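Local coordinates for protein phosphoribosyltransferase (Thermus thermophilus, PDB 1WD5) that is of unproven function but probably acts as a phosphoribosyltransferase, a type of glycosyltransferase, at residues Ser135-Leu140 / Lys167-Val172. Sequence-based numbering, arbitrary orientation.
Sequences SMEAAL and KARAEV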
loop_
_atom_site.group_PDB
_atom_site.type_symbol
_atom_site.label_atom_id
_atom_site.label_comp_id
_atom_site.label_asym_id
_atom_site.label_seq_id
_atom_site.Cartn_x
_atom_site.Cartn_y
_atom_site.Cartn_z
ATOM N N SER A 135 4.127 6.258 1.366
ATOM C CA SER A 135 3.588 5.062 1.995
ATOM C C SER A 135 3.747 3.824 1.115
ATOM O O SER A 135 4.077 2.746 1.611
ATOM C CB SER A 135 2.113 5.268 2.352
ATOM O OG SER A 135 1.965 6.346 3.257
HETATM N N MSE A 136 3.526 3.976 -0.188
HETATM C CA MSE A 136 3.648 2.842 -1.098
HETATM C C MSE A 136 5.073 2.297 -1.113
HETATM O O MSE A 136 5.273 1.084 -1.152
HETATM C CB MSE A 136 3.226 3.234 -2.517
HETATM C CG MSE A 136 3.181 2.061 -3.480
HETATM SE SE MSE A 136 1.936 0.824 -3.026
HETATM C CE MSE A 136 0.453 1.661 -3.547
ATOM N N GLU A 137 6.063 3.186 -1.075
ATOM C CA GLU A 137 7.457 2.745 -1.074
ATOM C C GLU A 137 7.753 1.943 0.188
ATOM O O GLU A 137 8.465 0.940 0.145
ATOM C CB GLU A 137 8.415 3.938 -1.167
ATOM C CG GLU A 137 8.485 4.576 -2.555
ATOM C CD GLU A 137 9.771 5.360 -2.773
ATOM O OE1 GLU A 137 10.855 4.744 -2.697
ATOM O OE2 GLU A 137 9.703 6.585 -3.018
ATOM N N ALA A 138 7.206 2.382 1.316
ATOM C CA ALA A 138 7.415 1.666 2.565
ATOM C C ALA A 138 6.771 0.291 2.444
ATOM O O ALA A 138 7.329 -0.711 2.897
ATOM C CB ALA A 138 6.796 2.436 3.729
ATOM N N ALA A 139 5.590 0.247 1.829
ATOM C CA ALA A 139 4.882 -1.017 1.651
ATOM C C ALA A 139 5.725 -1.969 0.813
ATOM O O ALA A 139 5.834 -3.151 1.127
ATOM C CB ALA A 139 3.535 -0.782 0.974
ATOM N N LEU A 140 6.314 -1.447 -0.259
ATOM C CA LEU A 140 7.153 -2.256 -1.136
ATOM C C LEU A 140 8.352 -2.822 -0.387
ATOM O O LEU A 140 8.669 -4.004 -0.507
ATOM C CB LEU A 140 7.649 -1.423 -2.326
ATOM C CG LEU A 140 6.686 -1.185 -3.494
ATOM C CD1 LEU A 140 7.329 -0.245 -4.500
ATOM C CD2 LEU A 140 6.347 -2.512 -4.159
ATOM N N LYS A 167 8.080 3.065 -10.208
ATOM C CA LYS A 167 8.453 2.311 -11.398
ATOM C C LYS A 167 9.931 1.906 -11.343
ATOM O O LYS A 167 10.348 0.931 -11.971
ATOM C CB LYS A 167 8.164 3.152 -12.642
ATOM C CG LYS A 167 8.120 2.373 -13.944
ATOM C CD LYS A 167 7.557 3.235 -15.059
ATOM C CE LYS A 167 7.598 2.515 -16.393
ATOM N NZ LYS A 167 7.040 3.371 -17.476
ATOM N N ALA A 168 10.717 2.648 -10.572
ATOM C CA ALA A 168 12.134 2.353 -10.428
ATOM C C ALA A 168 12.317 1.074 -9.621
ATOM O O ALA A 168 13.365 0.434 -9.689
ATOM C CB ALA A 168 12.841 3.513 -9.729
ATOM N N ARG A 169 11.287 0.690 -8.876
ATOM C CA ARG A 169 11.369 -0.496 -8.030
ATOM C C ARG A 169 10.427 -1.651 -8.377
ATOM O O ARG A 169 10.672 -2.792 -7.985
ATOM C CB ARG A 169 11.140 -0.089 -6.568
ATOM C CG ARG A 169 12.103 0.969 -6.049
ATOM C CD ARG A 169 11.764 1.368 -4.612
ATOM N NE ARG A 169 11.885 0.245 -3.684
ATOM C CZ ARG A 169 11.519 0.288 -2.407
ATOM N NH1 ARG A 169 11.003 1.399 -1.898
ATOM N NH2 ARG A 169 11.674 -0.781 -1.637
ATOM N N ALA A 170 9.352 -1.374 -9.105
ATOM C CA ALA A 170 8.421 -2.443 -9.442
ATOM C C ALA A 170 7.543 -2.112 -10.626
ATOM O O ALA A 170 7.495 -0.972 -11.077
ATOM C CB ALA A 170 7.546 -2.761 -8.234
ATOM N N GLU A 171 6.849 -3.124 -11.131
ATOM C CA GLU A 171 5.938 -2.915 -12.241
ATOM C C GLU A 171 4.822 -2.042 -11.682
ATOM O O GLU A 171 4.335 -2.276 -10.572
ATOM C CB GLU A 171 5.357 -4.243 -12.727
ATOM C CG GLU A 171 4.593 -4.116 -14.036
ATOM C CD GLU A 171 3.894 -5.397 -14.442
ATOM O OE1 GLU A 171 4.453 -6.492 -14.216
ATOM O OE2 GLU A 171 2.785 -5.308 -15.003
ATOM N N VAL A 172 4.435 -1.026 -12.436
ATOM C CA VAL A 172 3.384 -0.126 -11.998
ATOM C C VAL A 172 2.250 -0.058 -13.003
ATOM O O VAL A 172 2.480 0.058 -14.209
ATOM C CB VAL A 172 3.918 1.306 -11.790
ATOM C CG1 VAL A 172 2.757 2.263 -11.556
ATOM C CG2 VAL A 172 4.877 1.339 -10.604
#
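A weak salt bridge from Arg169 to Glu137, with a small apolar touch between Ala170 and Leu140, sits in the Rossmann-like alpha/beta core of the type I phosphoribosyltransferase fold. The contact joins helix 134-144 to the turn between helix 160-167 and strand 171-174, one of the two edge strands of the sheet. The guanidinium gets there because the arginine chain, otherwise extended, bends at chi3 (62°). NH1 then lies between two oxygens of one residue. It is 3.4 Å from Glu137 OE1, a long salt bridge in which the N-H points moderately well at the oxygen, and it makes a second weak bond to the carbonyl, NH1 to Glu137 O 3.3 Å, bent to 130°. Carboxylate and guanidinium planes stand 70° apart, so the two groups do not pair flat. The other terminal nitrogen, NH2, has its stronger partner in Ser141 OG, which also bonds Glu137 O; the serine thus ties arginine and helix carbonyl together. Leu140, by contrast, is buried, packing on Val151 and Val153 of strand 150-155 and on Leu125. Its CB sits over one face of the guanidinium, toward the rim, while CD2 meets the Ala170 methyl, CB, at 4.3 Å.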